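Local coordinates for chromosomal replication initiator protein DnaA (Thermotoga maritima, PDB 2Z4S) that binds ATP and is thought to start chromosomal replication by assembling on the origin, oriC, as a right-handed spiral filament, at residues 160-165 / 194-199; 170-175 / 210-215. One frame throughout, in Å; residues are numbered along the deposited sequence.

Interaction 1 of 2, residues 160-165 / 194-199; sequences DLRVMY and KVDILL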
loop_
_atom_site.group_PDB
_atom_site.type_symbol
_atom_site.label_atom_id
_atom_site.label_comp_id
_atom_site.label_asym_id
_atom_site.label_seq_id
_atom_site.Cartn_x
_atom_site.Cartn_y
_atom_site.Cartn_z
ATOM N N ASP A 160 0.093 -12.887 -18.738
ATOM C CA ASP A 160 -0.830 -12.506 -19.800
ATOM C C ASP A 160 -1.982 -11.653 -19.255
ATOM O O ASP A 160 -3.153 -11.932 -19.517
ATOM C CB ASP A 160 -1.393 -13.748 -20.508
ATOM C CG ASP A 160 -0.590 -14.133 -21.749
ATOM O OD1 ASP A 160 -0.301 -13.239 -22.577
ATOM O OD2 ASP A 160 -0.256 -15.330 -21.909
ATOM N N LEU A 161 -1.647 -10.617 -18.492
ATOM C CA LEU A 161 -2.663 -9.735 -17.932
ATOM C C LEU A 161 -2.184 -8.311 -17.771
ATOM O O LEU A 161 -1.057 -8.057 -17.353
ATOM C CB LEU A 161 -3.164 -10.235 -16.575
ATOM C CG LEU A 161 -4.226 -11.331 -16.569
ATOM C CD1 LEU A 161 -4.880 -11.387 -15.199
ATOM C CD2 LEU A 161 -5.269 -11.036 -17.615
ATOM N N ARG A 162 -3.077 -7.389 -18.105
ATOM C CA ARG A 162 -2.822 -5.962 -18.031
ATOM C C ARG A 162 -3.095 -5.501 -16.593
ATOM O O ARG A 162 -4.245 -5.242 -16.221
ATOM C CB ARG A 162 -3.758 -5.252 -19.016
ATOM C CG ARG A 162 -4.275 -6.167 -20.142
ATOM C CD ARG A 162 -5.519 -5.593 -20.847
ATOM N NE ARG A 162 -5.161 -4.585 -21.842
ATOM C CZ ARG A 162 -5.076 -4.816 -23.148
ATOM N NH1 ARG A 162 -5.338 -6.026 -23.624
ATOM N NH2 ARG A 162 -4.695 -3.848 -23.976
ATOM N N VAL A 163 -2.043 -5.416 -15.783
ATOM C CA VAL A 163 -2.202 -4.988 -14.398
ATOM C C VAL A 163 -1.916 -3.506 -14.251
ATOM O O VAL A 163 -0.858 -3.025 -14.655
ATOM C CB VAL A 163 -1.270 -5.750 -13.456
ATOM C CG1 VAL A 163 -1.519 -5.318 -12.015
ATOM C CG2 VAL A 163 -1.493 -7.236 -13.618
ATOM N N MET A 164 -2.860 -2.794 -13.644
ATOM C CA MET A 164 -2.741 -1.356 -13.461
ATOM C C MET A 164 -2.729 -0.899 -12.004
ATOM O O MET A 164 -3.702 -1.094 -11.262
ATOM C CB MET A 164 -3.886 -0.664 -14.208
ATOM C CG MET A 164 -3.989 0.841 -13.993
ATOM S SD MET A 164 -2.697 1.776 -14.810
ATOM C CE MET A 164 -3.383 1.874 -16.463
ATOM N N TYR A 165 -1.610 -0.300 -11.605
ATOM C CA TYR A 165 -1.447 0.235 -10.258
ATOM C C TYR A 165 -1.500 1.732 -10.456
ATOM O O TYR A 165 -0.908 2.246 -11.390
ATOM C CB TYR A 165 -0.094 -0.140 -9.654
ATOM C CG TYR A 165 0.157 0.555 -8.336
ATOM C CD1 TYR A 165 -0.568 0.212 -7.196
ATOM C CD2 TYR A 165 1.046 1.618 -8.251
ATOM C CE1 TYR A 165 -0.421 0.920 -6.010
ATOM C CE2 TYR A 165 1.201 2.335 -7.076
ATOM C CZ TYR A 165 0.465 1.986 -5.962
ATOM O OH TYR A 165 0.581 2.732 -4.816
ATOM N N LYS A 194 -8.395 -1.079 -21.449
ATOM C CA LYS A 194 -7.123 -1.784 -21.331
ATOM C C LYS A 194 -6.610 -2.168 -19.931
ATOM O O LYS A 194 -5.431 -1.964 -19.625
ATOM C CB LYS A 194 -6.040 -0.977 -22.058
ATOM C CG LYS A 194 -6.588 -0.035 -23.131
ATOM C CD LYS A 194 -5.492 0.524 -24.027
ATOM C CE LYS A 194 -4.982 -0.544 -24.990
ATOM N NZ LYS A 194 -3.883 -0.063 -25.878
ATOM N N VAL A 195 -7.475 -2.722 -19.082
ATOM C CA VAL A 195 -7.046 -3.155 -17.748
ATOM C C VAL A 195 -7.859 -4.339 -17.293
ATOM O O VAL A 195 -9.074 -4.362 -17.475
ATOM C CB VAL A 195 -7.194 -2.060 -16.660
ATOM C CG1 VAL A 195 -6.316 -0.878 -16.993
ATOM C CG2 VAL A 195 -8.646 -1.651 -16.508
ATOM N N ASP A 196 -7.188 -5.316 -16.690
ATOM C CA ASP A 196 -7.862 -6.509 -16.198
ATOM C C ASP A 196 -7.989 -6.370 -14.703
ATOM O O ASP A 196 -9.000 -6.732 -14.106
ATOM C CB ASP A 196 -7.047 -7.730 -16.561
ATOM C CG ASP A 196 -6.550 -7.666 -17.982
ATOM O OD1 ASP A 196 -7.367 -7.322 -18.871
ATOM O OD2 ASP A 196 -5.354 -7.954 -18.210
ATOM N N ILE A 197 -6.944 -5.838 -14.097
ATOM C CA ILE A 197 -6.970 -5.606 -12.674
ATOM C C ILE A 197 -6.479 -4.179 -12.475
ATOM O O ILE A 197 -5.479 -3.758 -13.076
ATOM C CB ILE A 197 -6.092 -6.607 -11.903
ATOM C CG1 ILE A 197 -6.145 -6.261 -10.419
ATOM C CG2 ILE A 197 -4.673 -6.610 -12.452
ATOM C CD1 ILE A 197 -5.285 -7.129 -9.568
ATOM N N LEU A 198 -7.216 -3.436 -11.652
ATOM C CA LEU A 198 -6.936 -2.036 -11.358
ATOM C C LEU A 198 -6.712 -1.898 -9.849
ATOM O O LEU A 198 -7.584 -2.233 -9.046
ATOM C CB LEU A 198 -8.137 -1.202 -11.841
ATOM C CG LEU A 198 -8.290 0.325 -11.795
ATOM C CD1 LEU A 198 -9.133 0.731 -10.608
ATOM C CD2 LEU A 198 -6.934 0.987 -11.773
ATOM N N LEU A 199 -5.530 -1.429 -9.463
ATOM C CA LEU A 199 -5.209 -1.265 -8.050
ATOM C C LEU A 199 -5.143 0.225 -7.782
ATOM O O LEU A 199 -4.357 0.904 -8.426
ATOM C CB LEU A 199 -3.847 -1.893 -7.765
ATOM C CG LEU A 199 -3.607 -3.261 -8.413
ATOM C CD1 LEU A 199 -2.121 -3.507 -8.547
ATOM C CD2 LEU A 199 -4.276 -4.356 -7.599
#
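Val163 and Ile197 stand next to each other on one face of the sheet, with Val163 CG1 3.4 Å from Ile197 CG2. Ile197 carries CG1 opposite its own backbone nitrogen (chi1 178°), which leaves the CG2 branch to meet the valine. Further along this face Tyr165 turns the edge of its ring to Leu199, CD1 standing 3.9 Å from Leu199 CB. On the reverse face Met164 covers two neighbours: its CG is 3.7 Å from Leu198 CD2, and its CB is equally far from Val195 CG1. Between the faces runs a parallel ladder, the strand axes 12° apart. Met164 N donates to Ile197 O (2.8 Å), and Leu199 N donates to Met164 O (2.6 Å). At its start Arg162 O accepts Asp196 N at 3.0 Å, nearly straight at 174°, and more weakly Ile197 N. Beyond this the edge is polar and exposed: Arg162 NH2 and Lys194 NZ, like charges, come within 4.3 Å.

Strand 163-167 is outermost in the parallel four-stranded AAA+ sheet, and 197-201 is the inner strand beside it, with 229-234 on its other side. Helix 143-157 covers Tyr165, Ile197 and Leu199 through Leu147 and Ile150, while Leu223 of helix 210-224 packs on Val195 and Leu198.

Interaction 2 of 2, residues 170-175 / 210-215; sequences KFLNDL and TGVQTE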
loop_
_atom_site.group_PDB
_atom_site.type_symbol
_atom_site.label_atom_id
_atom_site.label_comp_id
_atom_site.label_asym_id
_atom_site.label_seq_id
_atom_site.Cartn_x
_atom_site.Cartn_y
_atom_site.Cartn_z
ATOM N N LYS A 170 -3.241 10.404 -8.936
ATOM C CA LYS A 170 -2.969 10.356 -10.364
ATOM C C LYS A 170 -4.268 10.209 -11.125
ATOM O O LYS A 170 -4.401 10.708 -12.235
ATOM C CB LYS A 170 -2.035 9.214 -10.748
ATOM C CG LYS A 170 -1.797 9.225 -12.244
ATOM C CD LYS A 170 -0.631 8.386 -12.681
ATOM C CE LYS A 170 -0.240 8.715 -14.123
ATOM N NZ LYS A 170 0.429 10.050 -14.252
ATOM N N PHE A 171 -5.231 9.514 -10.536
ATOM C CA PHE A 171 -6.509 9.349 -11.196
ATOM C C PHE A 171 -7.070 10.765 -11.335
ATOM O O PHE A 171 -7.670 11.111 -12.349
ATOM C CB PHE A 171 -7.437 8.492 -10.344
ATOM C CG PHE A 171 -8.589 7.909 -11.099
ATOM C CD1 PHE A 171 -8.381 6.923 -12.055
ATOM C CD2 PHE A 171 -9.888 8.320 -10.835
ATOM C CE1 PHE A 171 -9.455 6.350 -12.735
ATOM C CE2 PHE A 171 -10.968 7.751 -11.509
ATOM C CZ PHE A 171 -10.752 6.765 -12.459
ATOM N N LEU A 172 -6.854 11.578 -10.304
ATOM C CA LEU A 172 -7.304 12.967 -10.287
ATOM C C LEU A 172 -6.555 13.701 -11.399
ATOM O O LEU A 172 -7.147 14.076 -12.400
ATOM C CB LEU A 172 -6.995 13.597 -8.918
ATOM C CG LEU A 172 -7.277 15.056 -8.522
ATOM C CD1 LEU A 172 -6.536 16.009 -9.451
ATOM C CD2 LEU A 172 -8.760 15.318 -8.536
ATOM N N ASN A 173 -5.252 13.889 -11.235
ATOM C CA ASN A 173 -4.463 14.579 -12.244
ATOM C C ASN A 173 -4.702 14.075 -13.663
ATOM O O ASN A 173 -4.641 14.841 -14.614
ATOM C CB ASN A 173 -2.967 14.484 -11.919
ATOM C CG ASN A 173 -2.574 15.354 -10.743
ATOM O OD1 ASN A 173 -3.004 16.504 -10.645
ATOM N ND2 ASN A 173 -1.749 14.820 -9.850
ATOM N N ASP A 174 -4.974 12.790 -13.820
ATOM C CA ASP A 174 -5.200 12.263 -15.156
ATOM C C ASP A 174 -6.511 12.752 -15.753
ATOM O O ASP A 174 -6.567 13.055 -16.942
ATOM C CB ASP A 174 -5.156 10.738 -15.142
ATOM C CG ASP A 174 -3.838 10.190 -15.673
ATOM O OD1 ASP A 174 -2.765 10.755 -15.342
ATOM O OD2 ASP A 174 -3.889 9.186 -16.419
ATOM N N LEU A 175 -7.562 12.825 -14.938
ATOM C CA LEU A 175 -8.853 13.320 -15.416
ATOM C C LEU A 175 -8.669 14.785 -15.792
ATOM O O LEU A 175 -8.949 15.178 -16.918
ATOM C CB LEU A 175 -9.929 13.221 -14.331
ATOM C CG LEU A 175 -11.133 12.317 -14.601
ATOM C CD1 LEU A 175 -12.236 12.691 -13.636
ATOM C CD2 LEU A 175 -11.610 12.453 -16.031
ATOM N N THR A 210 -15.520 15.589 -5.578
ATOM C CA THR A 210 -16.704 14.919 -6.140
ATOM C C THR A 210 -16.681 14.815 -7.662
ATOM O O THR A 210 -17.381 13.978 -8.242
ATOM C CB THR A 210 -18.050 15.589 -5.700
ATOM O OG1 THR A 210 -17.989 17.003 -5.925
ATOM C CG2 THR A 210 -18.339 15.301 -4.219
ATOM N N GLY A 211 -15.880 15.658 -8.306
ATOM C CA GLY A 211 -15.784 15.580 -9.749
ATOM C C GLY A 211 -15.237 14.205 -10.087
ATOM O O GLY A 211 -15.931 13.363 -10.681
ATOM N N VAL A 212 -13.987 13.978 -9.679
ATOM C CA VAL A 212 -13.305 12.704 -9.891
ATOM C C VAL A 212 -14.126 11.555 -9.320
ATOM O O VAL A 212 -14.268 10.516 -9.961
ATOM C CB VAL A 212 -11.924 12.680 -9.206
ATOM C CG1 VAL A 212 -11.407 11.250 -9.133
ATOM C CG2 VAL A 212 -10.941 13.539 -9.983
ATOM N N GLN A 213 -14.659 11.746 -8.115
ATOM C CA GLN A 213 -15.461 10.715 -7.475
ATOM C C GLN A 213 -16.478 10.117 -8.441
ATOM O O GLN A 213 -16.608 8.891 -8.557
ATOM C CB GLN A 213 -16.166 11.279 -6.244
ATOM C CG GLN A 213 -15.238 11.488 -5.065
ATOM C CD GLN A 213 -15.981 11.828 -3.788
ATOM O OE1 GLN A 213 -17.016 11.233 -3.489
ATOM N NE2 GLN A 213 -15.448 12.778 -3.018
ATOM N N THR A 214 -17.190 10.983 -9.149
ATOM C CA THR A 214 -18.187 10.523 -10.103
ATOM C C THR A 214 -17.576 9.657 -11.199
ATOM O O THR A 214 -18.075 8.572 -11.482
ATOM C CB THR A 214 -18.912 11.715 -10.749
ATOM O OG1 THR A 214 -19.762 12.330 -9.777
ATOM C CG2 THR A 214 -19.742 11.263 -11.937
ATOM N N GLU A 215 -16.499 10.140 -11.815
ATOM C CA GLU A 215 -15.838 9.406 -12.889
ATOM C C GLU A 215 -15.331 8.050 -12.393
ATOM O O GLU A 215 -15.477 7.036 -13.083
ATOM C CB GLU A 215 -14.678 10.244 -13.451
ATOM C CG GLU A 215 -13.882 9.619 -14.615
ATOM C CD GLU A 215 -14.747 9.245 -15.810
ATOM O OE1 GLU A 215 -15.706 9.989 -16.112
ATOM O OE2 GLU A 215 -14.459 8.212 -16.457
#
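Val212 enters an apolar junction of two helices of the AAA+ alpha/beta fold, where it meets Phe171, Leu172 and Leu175. Helices 168-182 and 210-224 follow adjacent strands of the parallel sheet, and here their short segments run almost perpendicular, at 95°, with axes 10.0 Å apart at closest approach. The nearest backbones are those of Leu172 and Val212, whose CA atoms are 6.0 Å apart.

Both methyls of the valine are used. With chi1 at 165°, CG1 swings away from the backbone nitrogen and reaches the edge of the Phe171 ring, 3.7 Å from CD2. Val212 CG2 faces the two leucines, 3.7 Å from Leu172 CA and 4.0 Å from Leu175 CD1. The aromatic ring also packs on helix 184-193, edge-to-face with Tyr191 and obliquely with Phe187, so three helices share this buried patch.

Leu175 reaches past Val212 to the aliphatic part of Glu215. That glutamate bends at chi2 (57°), its CB and CG meeting the leucine at a slant while its carboxylate meets two arginines of helix 184-193: OE1 bridges to Arg188 and OE2 to Arg192. The buried acid is thus satisfied by two arginines, which would be expected to keep it ionised. With an alanine in place of Leu175, the Glu215 methylenes would probably lose their apolar cover and a gap would open beside Val212, leaving the glutamate chain freer to shift between its arginines. The leucine's CD1 comes nearest, 3.5 Å from Glu215 CB and 3.6 Å from Glu215 CG.

Overall arrangement
The four segments alternate along the chain: strand 163-167 leads into helix 168-182, and strand 197-201 precedes helix 210-224. Interaction 1 thus pairs two strands, and interaction 2 crosses the helices that come after them. Their centres are 18 Å apart and their nearest atoms about 6 Å, without touching. Helix 210-224 links them, since it takes part in interaction 2 and also packs on the sheet. Only interaction 1 approaches the nucleotide: the Tyr165 side chain lies about 4 Å from that of Thr144, a magnesium ligand, about 6 Å from the magnesium ion and about 8 Å from ADP. Its hydroxyl bonds Asp201, next to the magnesium-binding Asp202.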